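Local coordinates for Exo beta-1,2-glucooligosaccharide sophorohydrolase (non-reducing end) (PDB 5Z06), which hydrolyses linear beta-1,2-glucan and beta-1,2-glucooligosaccharides of four or more units, releasing sophorose from the non-reducing end as an exo-acting, monomeric periplasmic enzyme, at residues L588-F593 with Y597-P602; Q568-E573 with H605-T610; A502-V507 with L534-Y539. All blocks are in the same frame, centred on the assembly; numbering follows the deposited sequence.

All three contacts belong to the glucoamylase-like part of this GH144 enzyme. Interaction 3 comes first along the chain, tying helix 495-505 to the 534-539 loop. Interaction 2 then joins the end of helix 556-573 to the loop before strand 610-611, and the hairpin of interaction 1 is nested inside the stretch it closes. The centre of interaction 1 lies about 10 Å from the centres of both others, which are about 14 Å from each other. The hairpin connects its neighbours: Gln598 bonds Asn608 of interaction 2, while Leu588 and Thr589 bond the backbone of Leu534 and Phe535 in interaction 3. Interactions 2 and 3 also touch directly, His605 packing against Arg506.

Interaction 1: residues L588-F593 with Y597-P602; sequences LTASDF and YQAQEP
Ser591 and Gln598 form the hydrogen-bonded pair of a two-stranded antiparallel beta hairpin, strands 590-592 and 597-599: Ser591 N to Gln598 O and Gln598 N to Ser591 O are both 3.0 Å. Toward the turn, Asp592 and Tyr597 make a non-hydrogen-bonded pair, and their side chains share one face with Ala590. Tyr597 holds CG anti to its backbone N (chi1 174°), which sends the ring back along the hairpin until CZ lies 3.6 Å from Ala590 CB. At the edge of the same ring, in its plane, Asp592 OD1 is 3.7 Å from Tyr597 CD1; the carboxylate stands almost perpendicular to the ring (87°), and OD1 also makes a salt bridge to Arg76. On the other face, Gln598 places CG between the backbone N and the carbonyl carbon (chi1 49°) and extends beyond it. Its amide runs beside Phe593, with Gln598 CD 3.3 Å from Phe593 CB. A bond from Asn608 ND2 to OE1 and one from NE2 to a water together set the amide's orientation. Past the strands the pairing slackens to a weak bond from Gln600 N to Thr589 O, and Leu588, packed on Tyr570 of helix 556-573, lays CD1 against the Glu601 carbonyl. That water bridges the strands, donating also to Thr589 O and, at 2.7 Å, to Ser591 OG.

Interaction 2: residues Q568-E573 with H605-T610; sequences QRYCIE and HRDNGT
Tyr570, near the end of helix 556-573, reaches across to Asp607 in the loop before strand 610-611. Just ahead of it, Gln568 and Arg569 carry the helical bonding, their carbonyl oxygens accepting from Ile572 N and Glu573 N, while Gln568 NE2 bonds Glu583 O. A chi1 near 180° (168°) swings the Tyr570 phenol out from the helix toward the loop. Its hydroxyl donates to Asp607: Tyr570 OH to Asp607 OD2 is a short 2.6 Å. The carboxylate oxygen receives it on the anti side, lies at the edge of the ring near its plane, and has its own plane turned 64° from the ring. Gln575 NE2 also bonds the hydroxyl, giving this buried oxygen two polar partners. Cys571 SG sits at another part of the Tyr570 edge, in plane. Across the contact, Asp607 OD1 bonds Tyr581 OH and takes a weak bond from Gly609 N, so both carboxylate oxygens are engaged and the group is held against rotation. A buried tyrosine-aspartate bond thus ties a helix end to a loop of the glucoamylase-like domain, which an Asx turn, Thr610 N to Asn608 OD1 at 3.2 Å, leads into strand 610-611.

Interaction 3: residues A502-V507 with L534-Y539; sequences ADWGRV and LFFIHY
Trp504 and Phe536 meet in an offset edge-to-face pair, the Phe536 edge directed at the six-membered ring of Trp504. The ring planes stand at 78° and the centroids are 5.6 Å apart. Phe536 CE2 makes the approach, 3.5 Å from Trp504 CH2 and 3.7 Å from Trp504 CZ2; it stands above the indole plane, displaced outward past the CH2-CZ2 bond. The two side chains come from opposite directions: Trp504, its chi1 of 74° folding the indole back over its own backbone, leaves the last turn of helix 495-505, and Phe536 reaches toward it from a turn whose residues 534-536 have helical backbone angles. In the next shell, Phe536 CD1 lies over the face of the Phe535 ring toward its rim, Trp463 meets the Phe536 ring, and Val528 touches Trp504. Behind the indole the helix ends at Gly505; Arg506 takes positive phi, and its NH1 bonds Asp503 O at 2.8 Å. Behind Phe536, the Phe535 carbonyl accepts from both His538 N and Tyr539 N, which ties the turn together. Tyr539 packs on helix 665-680. A glycerol beside Phe536, probably a crystallisation additive, may mark a pocket. Trp504, Phe536, Phe535 and Trp463 form an aromatic cluster joining a helix end to a loop, in a domain whose family is known for the six-hairpin (alpha/alpha)6 barrel.

Interaction 1: residues L588-F593 with Y597-P602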
loop_
_atom_site.group_PDB
_atom_site.type_symbol
_atom_site.label_atom_id
_atom_site.label_comp_id
_atom_site.label_asym_id
_atom_site.label_seq_id
_atom_site.Cartn_x
_atom_site.Cartn_y
_atom_site.Cartn_z
ATOM N N LEU A 588 -13.171 -0.091 -8.135
ATOM C CA LEU A 588 -13.219 -0.778 -6.886
ATOM C C LEU A 588 -12.460 -2.070 -6.957
ATOM O O LEU A 588 -12.622 -2.857 -7.890
ATOM C CB LEU A 588 -14.666 -1.018 -6.446
ATOM C CG LEU A 588 -15.353 0.299 -6.017
ATOM C CD1 LEU A 588 -16.856 0.146 -5.884
ATOM C CD2 LEU A 588 -14.784 0.797 -4.711
ATOM N N THR A 589 -11.618 -2.277 -5.954
ATOM C CA THR A 589 -10.740 -3.434 -5.916
ATOM C C THR A 589 -10.212 -3.601 -4.481
ATOM O O THR A 589 -10.560 -2.846 -3.552
ATOM C CB THR A 589 -9.584 -3.308 -6.957
ATOM O OG1 THR A 589 -8.733 -4.454 -6.916
ATOM C CG2 THR A 589 -8.743 -2.106 -6.699
ATOM N N ALA A 590 -9.386 -4.618 -4.317
ATOM C CA ALA A 590 -8.858 -4.970 -3.019
ATOM C C ALA A 590 -7.840 -3.973 -2.539
ATOM O O ALA A 590 -6.984 -3.499 -3.304
ATOM C CB ALA A 590 -8.224 -6.338 -3.061
ATOM N N SER A 591 -7.906 -3.702 -1.242
ATOM C CA SER A 591 -6.855 -2.987 -0.562
ATOM C C SER A 591 -7.029 -3.146 0.915
ATOM O O SER A 591 -8.110 -3.541 1.403
ATOM C CB SER A 591 -6.903 -1.490 -0.929
ATOM O OG SER A 591 -7.906 -0.799 -0.214
ATOM N N ASP A 592 -5.994 -2.774 1.653
ATOM C CA ASP A 592 -6.201 -2.496 3.073
ATOM C C ASP A 592 -7.089 -1.264 3.242
ATOM O O ASP A 592 -7.016 -0.325 2.477
ATOM C CB ASP A 592 -4.873 -2.344 3.818
ATOM C CG ASP A 592 -4.178 -3.679 4.032
ATOM O OD1 ASP A 592 -4.792 -4.737 3.738
ATOM O OD2 ASP A 592 -3.019 -3.672 4.494
ATOM N N PHE A 593 -7.977 -1.322 4.225
ATOM C CA PHE A 593 -8.760 -0.173 4.629
ATOM C C PHE A 593 -8.324 0.141 6.064
ATOM O O PHE A 593 -7.187 -0.122 6.421
ATOM C CB PHE A 593 -10.258 -0.485 4.433
ATOM C CG PHE A 593 -11.203 0.671 4.701
ATOM C CD1 PHE A 593 -10.866 1.996 4.371
ATOM C CD2 PHE A 593 -12.447 0.422 5.314
ATOM C CE1 PHE A 593 -11.745 3.031 4.632
ATOM C CE2 PHE A 593 -13.316 1.456 5.599
ATOM C CZ PHE A 593 -12.967 2.760 5.243
ATOM N N TYR A 597 -8.194 -5.883 5.726
ATOM C CA TYR A 597 -8.170 -6.050 4.304
ATOM C C TYR A 597 -9.604 -6.116 3.819
ATOM O O TYR A 597 -10.488 -6.618 4.510
ATOM C CB TYR A 597 -7.438 -7.321 3.958
ATOM C CG TYR A 597 -7.462 -7.695 2.493
ATOM C CD1 TYR A 597 -6.616 -7.052 1.568
ATOM C CD2 TYR A 597 -8.308 -8.700 2.036
ATOM C CE1 TYR A 597 -6.615 -7.424 0.231
ATOM C CE2 TYR A 597 -8.328 -9.067 0.693
ATOM C CZ TYR A 597 -7.467 -8.444 -0.201
ATOM O OH TYR A 597 -7.480 -8.812 -1.524
ATOM N N GLN A 598 -9.832 -5.608 2.628
ATOM C CA GLN A 598 -11.144 -5.721 1.997
ATOM C C GLN A 598 -10.970 -5.943 0.510
ATOM O O GLN A 598 -10.083 -5.345 -0.110
ATOM C CB GLN A 598 -11.994 -4.486 2.277
ATOM C CG GLN A 598 -11.312 -3.155 2.032
ATOM C CD GLN A 598 -12.261 -1.982 2.234
ATOM O OE1 GLN A 598 -13.140 -2.012 3.089
ATOM N NE2 GLN A 598 -12.076 -0.939 1.449
ATOM N N ALA A 599 -11.796 -6.814 -0.050
ATOM C CA ALA A 599 -11.709 -7.153 -1.466
ATOM C C ALA A 599 -12.893 -6.478 -2.146
ATOM O O ALA A 599 -13.891 -7.108 -2.400
ATOM C CB ALA A 599 -11.713 -8.673 -1.653
ATOM N N GLN A 600 -12.790 -5.174 -2.409
ATOM C CA GLN A 600 -13.944 -4.416 -2.860
ATOM C C GLN A 600 -14.295 -4.728 -4.282
ATOM O O GLN A 600 -13.442 -5.134 -5.094
ATOM C CB GLN A 600 -13.725 -2.906 -2.690
ATOM C CG GLN A 600 -13.472 -2.454 -1.267
ATOM C CD GLN A 600 -14.571 -2.877 -0.309
ATOM O OE1 GLN A 600 -14.728 -4.062 -0.033
ATOM N NE2 GLN A 600 -15.325 -1.905 0.207
ATOM N N GLU A 601 -15.571 -4.539 -4.583
ATOM C CA GLU A 601 -16.121 -4.832 -5.917
ATOM C C GLU A 601 -17.170 -3.782 -6.216
ATOM O O GLU A 601 -17.673 -3.164 -5.278
ATOM C CB GLU A 601 -16.813 -6.209 -5.953
ATOM C CG GLU A 601 -16.108 -7.334 -5.235
ATOM C CD GLU A 601 -16.966 -8.589 -5.159
ATOM O OE1 GLU A 601 -17.978 -8.675 -5.890
ATOM O OE2 GLU A 601 -16.596 -9.487 -4.376
ATOM N N PRO A 602 -17.571 -3.641 -7.503
ATOM C CA PRO A 602 -18.712 -2.783 -7.826
ATOM C C PRO A 602 -20.024 -3.505 -7.491
ATOM O O PRO A 602 -20.822 -3.853 -8.375
ATOM C CB PRO A 602 -18.539 -2.522 -9.332
ATOM C CG PRO A 602 -17.855 -3.742 -9.850
ATOM C CD PRO A 602 -16.980 -4.246 -8.722
HETATM O O HOH W 1 -10.397 -1.143 -1.214
#

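Interaction 2: residues Q568-E573 with H605-T610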
loop_
_atom_site.group_PDB
_atom_site.type_symbol
_atom_site.label_atom_id
_atom_site.label_comp_id
_atom_site.label_asym_id
_atom_site.label_seq_id
_atom_site.Cartn_x
_atom_site.Cartn_y
_atom_site.Cartn_z
ATOM N N GLN A 568 -16.531 0.982 -13.612
ATOM C CA GLN A 568 -16.696 2.413 -13.758
ATOM C C GLN A 568 -18.164 2.809 -13.690
ATOM O O GLN A 568 -18.509 3.821 -13.060
ATOM C CB GLN A 568 -16.099 2.954 -15.055
ATOM C CG GLN A 568 -16.098 4.477 -15.095
ATOM C CD GLN A 568 -15.840 5.055 -16.460
ATOM O OE1 GLN A 568 -16.240 4.493 -17.452
ATOM N NE2 GLN A 568 -15.211 6.223 -16.504
ATOM N N ARG A 569 -19.024 2.039 -14.341
ATOM C CA ARG A 569 -20.445 2.429 -14.407
ATOM C C ARG A 569 -21.162 2.297 -13.095
ATOM O O ARG A 569 -22.056 3.084 -12.800
ATOM C CB ARG A 569 -21.186 1.676 -15.487
ATOM C CG ARG A 569 -20.736 2.176 -16.837
ATOM C CD ARG A 569 -21.121 1.208 -17.904
ATOM N NE ARG A 569 -20.579 1.642 -19.182
ATOM C CZ ARG A 569 -20.933 1.121 -20.349
ATOM N NH1 ARG A 569 -21.861 0.171 -20.396
ATOM N NH2 ARG A 569 -20.377 1.567 -21.468
ATOM N N TYR A 570 -20.768 1.297 -12.324
ATOM C CA TYR A 570 -21.216 1.164 -10.953
ATOM C C TYR A 570 -20.823 2.410 -10.161
ATOM O O TYR A 570 -21.585 2.914 -9.329
ATOM C CB TYR A 570 -20.577 -0.055 -10.310
ATOM C CG TYR A 570 -20.764 -0.075 -8.825
ATOM C CD1 TYR A 570 -19.867 0.584 -7.980
ATOM C CD2 TYR A 570 -21.875 -0.715 -8.242
ATOM C CE1 TYR A 570 -20.049 0.592 -6.610
ATOM C CE2 TYR A 570 -22.052 -0.723 -6.861
ATOM C CZ TYR A 570 -21.135 -0.076 -6.043
ATOM O OH TYR A 570 -21.318 -0.061 -4.667
ATOM N N CYS A 571 -19.593 2.846 -10.382
ATOM C CA CYS A 571 -19.024 3.930 -9.603
ATOM C C CYS A 571 -19.688 5.240 -9.997
ATOM O O CYS A 571 -19.991 6.059 -9.138
ATOM C CB CYS A 571 -17.501 3.990 -9.748
ATOM S SG CYS A 571 -16.696 2.616 -8.920
ATOM N N ILE A 572 -19.971 5.410 -11.281
ATOM C CA ILE A 572 -20.661 6.609 -11.721
ATOM C C ILE A 572 -22.057 6.600 -11.082
ATOM O O ILE A 572 -22.464 7.556 -10.406
ATOM C CB ILE A 572 -20.721 6.715 -13.241
ATOM C CG1 ILE A 572 -19.294 6.837 -13.819
ATOM C CG2 ILE A 572 -21.518 7.953 -13.671
ATOM C CD1 ILE A 572 -19.218 6.499 -15.291
ATOM N N GLU A 573 -22.747 5.488 -11.263
ATOM C CA GLU A 573 -24.056 5.308 -10.677
ATOM C C GLU A 573 -24.023 5.595 -9.186
ATOM O O GLU A 573 -24.890 6.302 -8.692
ATOM C CB GLU A 573 -24.585 3.919 -10.972
ATOM C CG GLU A 573 -25.988 3.676 -10.427
ATOM C CD GLU A 573 -26.673 2.544 -11.146
ATOM O OE1 GLU A 573 -26.658 2.544 -12.393
ATOM O OE2 GLU A 573 -27.187 1.646 -10.469
ATOM N N HIS A 605 -22.420 -4.674 -1.335
ATOM C CA HIS A 605 -21.865 -5.401 -0.181
ATOM C C HIS A 605 -20.328 -5.457 -0.166
ATOM O O HIS A 605 -19.735 -5.988 0.780
ATOM C CB HIS A 605 -22.448 -6.806 -0.119
ATOM C CG HIS A 605 -21.851 -7.753 -1.116
ATOM N ND1 HIS A 605 -21.976 -7.575 -2.473
ATOM C CD2 HIS A 605 -21.103 -8.871 -0.947
ATOM C CE1 HIS A 605 -21.354 -8.556 -3.100
ATOM N NE2 HIS A 605 -20.794 -9.346 -2.197
ATOM N N ARG A 606 -19.691 -4.937 -1.209
ATOM C CA ARG A 606 -18.257 -4.876 -1.292
ATOM C C ARG A 606 -17.873 -3.456 -1.681
ATOM O O ARG A 606 -16.887 -3.234 -2.386
ATOM C CB ARG A 606 -17.764 -5.905 -2.317
ATOM C CG ARG A 606 -18.025 -7.346 -1.904
ATOM C CD ARG A 606 -16.966 -7.883 -0.939
ATOM N NE ARG A 606 -17.341 -9.207 -0.443
ATOM C CZ ARG A 606 -18.055 -9.452 0.657
ATOM N NH1 ARG A 606 -18.449 -8.470 1.466
ATOM N NH2 ARG A 606 -18.338 -10.711 0.978
ATOM N N ASP A 607 -18.653 -2.484 -1.206
ATOM C CA ASP A 607 -18.321 -1.073 -1.422
ATOM C C ASP A 607 -18.678 -0.290 -0.170
ATOM O O ASP A 607 -19.804 -0.356 0.299
ATOM C CB ASP A 607 -19.103 -0.554 -2.605
ATOM C CG ASP A 607 -18.746 0.851 -2.972
ATOM O OD1 ASP A 607 -17.644 1.302 -2.617
ATOM O OD2 ASP A 607 -19.575 1.507 -3.638
ATOM N N ASN A 608 -17.712 0.452 0.358
ATOM C CA ASN A 608 -17.929 1.274 1.544
ATOM C C ASN A 608 -17.318 2.664 1.363
ATOM O O ASN A 608 -17.068 3.363 2.337
ATOM C CB ASN A 608 -17.347 0.566 2.771
ATOM C CG ASN A 608 -15.869 0.293 2.621
ATOM O OD1 ASN A 608 -15.214 0.811 1.709
ATOM N ND2 ASN A 608 -15.337 -0.520 3.499
ATOM N N GLY A 609 -17.094 3.066 0.124
ATOM C CA GLY A 609 -16.530 4.386 -0.179
ATOM C C GLY A 609 -15.040 4.398 -0.424
ATOM O O GLY A 609 -14.469 5.434 -0.770
ATOM N N THR A 610 -14.430 3.236 -0.281
ATOM C CA THR A 610 -13.000 3.115 -0.386
ATOM C C THR A 610 -12.616 2.802 -1.807
ATOM O O THR A 610 -13.038 1.785 -2.355
ATOM C CB THR A 610 -12.494 1.980 0.472
ATOM O OG1 THR A 610 -12.967 2.192 1.789
ATOM C CG2 THR A 610 -10.967 1.917 0.442
#

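Interaction 3: residues A502-V507 with L534-Y539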
loop_
_atom_site.group_PDB
_atom_site.type_symbol
_atom_site.label_atom_id
_atom_site.label_comp_id
_atom_site.label_asym_id
_atom_site.label_seq_id
_atom_site.Cartn_x
_atom_site.Cartn_y
_atom_site.Cartn_z
ATOM N N ALA A 502 -19.965 -18.957 -5.823
ATOM C CA ALA A 502 -21.089 -18.334 -5.152
ATOM C C ALA A 502 -20.706 -17.955 -3.727
ATOM O O ALA A 502 -21.126 -16.907 -3.262
ATOM C CB ALA A 502 -22.344 -19.222 -5.196
ATOM N N ASP A 503 -19.865 -18.761 -3.065
ATOM C CA ASP A 503 -19.431 -18.475 -1.695
ATOM C C ASP A 503 -18.723 -17.135 -1.544
ATOM O O ASP A 503 -19.001 -16.405 -0.587
ATOM C CB ASP A 503 -18.517 -19.576 -1.140
ATOM C CG ASP A 503 -19.271 -20.859 -0.762
ATOM O OD1 ASP A 503 -20.531 -20.900 -0.817
ATOM O OD2 ASP A 503 -18.586 -21.856 -0.410
ATOM N N TRP A 504 -17.785 -16.811 -2.435
ATOM C CA TRP A 504 -17.127 -15.522 -2.320
ATOM C C TRP A 504 -17.941 -14.440 -2.992
ATOM O O TRP A 504 -18.050 -13.354 -2.460
ATOM C CB TRP A 504 -15.670 -15.552 -2.805
ATOM C CG TRP A 504 -15.394 -15.621 -4.294
ATOM C CD1 TRP A 504 -15.022 -16.732 -5.016
ATOM C CD2 TRP A 504 -15.385 -14.529 -5.212
ATOM N NE1 TRP A 504 -14.784 -16.392 -6.318
ATOM C CE2 TRP A 504 -14.995 -15.047 -6.468
ATOM C CE3 TRP A 504 -15.668 -13.154 -5.095
ATOM C CZ2 TRP A 504 -14.884 -14.250 -7.594
ATOM C CZ3 TRP A 504 -15.564 -12.361 -6.215
ATOM C CH2 TRP A 504 -15.193 -12.910 -7.459
ATOM N N GLY A 505 -18.537 -14.761 -4.135
ATOM C CA GLY A 505 -19.288 -13.811 -4.924
ATOM C C GLY A 505 -20.556 -13.345 -4.254
ATOM O O GLY A 505 -21.009 -12.224 -4.496
ATOM N N ARG A 506 -21.141 -14.215 -3.427
ATOM C CA ARG A 506 -22.434 -13.936 -2.745
ATOM C C ARG A 506 -23.586 -13.774 -3.738
ATOM O O ARG A 506 -24.595 -13.183 -3.420
ATOM C CB ARG A 506 -22.334 -12.680 -1.834
ATOM C CG ARG A 506 -21.063 -12.570 -0.996
ATOM C CD ARG A 506 -20.799 -13.820 -0.164
ATOM N NE ARG A 506 -21.916 -14.192 0.723
ATOM C CZ ARG A 506 -22.181 -15.429 1.188
ATOM N NH1 ARG A 506 -21.429 -16.474 0.844
ATOM N NH2 ARG A 506 -23.224 -15.637 2.004
ATOM N N VAL A 507 -23.390 -14.280 -4.955
ATOM C CA VAL A 507 -24.389 -14.268 -6.003
ATOM C C VAL A 507 -24.195 -15.559 -6.748
ATOM O O VAL A 507 -23.175 -16.247 -6.598
ATOM C CB VAL A 507 -24.282 -13.081 -6.991
ATOM C CG1 VAL A 507 -24.597 -11.747 -6.299
ATOM C CG2 VAL A 507 -22.924 -13.038 -7.678
ATOM N N LEU A 534 -11.541 -5.437 -9.161
ATOM C CA LEU A 534 -11.001 -5.128 -10.473
ATOM C C LEU A 534 -9.571 -5.585 -10.699
ATOM O O LEU A 534 -9.151 -5.686 -11.850
ATOM C CB LEU A 534 -11.122 -3.644 -10.781
ATOM C CG LEU A 534 -11.054 -3.226 -12.240
ATOM C CD1 LEU A 534 -12.090 -3.953 -13.079
ATOM C CD2 LEU A 534 -11.267 -1.718 -12.334
ATOM N N PHE A 535 -8.818 -5.884 -9.642
ATOM C CA PHE A 535 -7.455 -6.391 -9.841
ATOM C C PHE A 535 -7.419 -7.745 -10.540
ATOM O O PHE A 535 -6.377 -8.143 -11.061
ATOM C CB PHE A 535 -6.660 -6.429 -8.537
ATOM C CG PHE A 535 -6.936 -7.620 -7.671
ATOM C CD1 PHE A 535 -6.216 -8.796 -7.846
ATOM C CD2 PHE A 535 -7.874 -7.568 -6.653
ATOM C CE1 PHE A 535 -6.423 -9.902 -7.036
ATOM C CE2 PHE A 535 -8.104 -8.677 -5.840
ATOM C CZ PHE A 535 -7.371 -9.840 -6.024
ATOM N N PHE A 536 -8.556 -8.437 -10.554
ATOM C CA PHE A 536 -8.717 -9.640 -11.348
ATOM C C PHE A 536 -8.359 -9.457 -12.831
ATOM O O PHE A 536 -7.798 -10.378 -13.440
ATOM C CB PHE A 536 -10.143 -10.177 -11.201
ATOM C CG PHE A 536 -10.438 -10.829 -9.874
ATOM C CD1 PHE A 536 -9.565 -10.767 -8.779
ATOM C CD2 PHE A 536 -11.633 -11.498 -9.718
ATOM C CE1 PHE A 536 -9.888 -11.384 -7.591
ATOM C CE2 PHE A 536 -11.952 -12.122 -8.530
ATOM C CZ PHE A 536 -11.069 -12.070 -7.466
ATOM N N ILE A 537 -8.662 -8.294 -13.403
ATOM C CA ILE A 537 -8.279 -8.022 -14.790
ATOM C C ILE A 537 -6.867 -7.434 -14.979
ATOM O O ILE A 537 -6.484 -7.054 -16.077
ATOM C CB ILE A 537 -9.338 -7.170 -15.523
ATOM C CG1 ILE A 537 -9.413 -5.741 -14.961
ATOM C CG2 ILE A 537 -10.680 -7.863 -15.439
ATOM C CD1 ILE A 537 -10.039 -4.770 -15.910
ATOM N N HIS A 538 -6.094 -7.381 -13.903
ATOM C CA HIS A 538 -4.771 -6.802 -13.920
ATOM C C HIS A 538 -3.720 -7.889 -13.826
ATOM O O HIS A 538 -2.985 -8.106 -14.782
ATOM C CB HIS A 538 -4.598 -5.813 -12.763
ATOM C CG HIS A 538 -5.538 -4.660 -12.832
ATOM N ND1 HIS A 538 -5.888 -3.920 -11.722
ATOM C CD2 HIS A 538 -6.220 -4.130 -13.877
ATOM C CE1 HIS A 538 -6.778 -3.007 -12.074
ATOM N NE2 HIS A 538 -6.983 -3.100 -13.378
ATOM N N TYR A 539 -3.696 -8.595 -12.695
ATOM C CA TYR A 539 -2.527 -9.383 -12.307
ATOM C C TYR A 539 -2.160 -10.457 -13.309
ATOM O O TYR A 539 -1.001 -10.580 -13.664
ATOM C CB TYR A 539 -2.733 -10.034 -10.959
ATOM C CG TYR A 539 -2.866 -9.107 -9.775
ATOM C CD1 TYR A 539 -2.692 -7.740 -9.874
ATOM C CD2 TYR A 539 -3.100 -9.643 -8.519
ATOM C CE1 TYR A 539 -2.797 -6.934 -8.759
ATOM C CE2 TYR A 539 -3.193 -8.848 -7.399
ATOM C CZ TYR A 539 -3.060 -7.492 -7.523
ATOM O OH TYR A 539 -3.160 -6.715 -6.393
#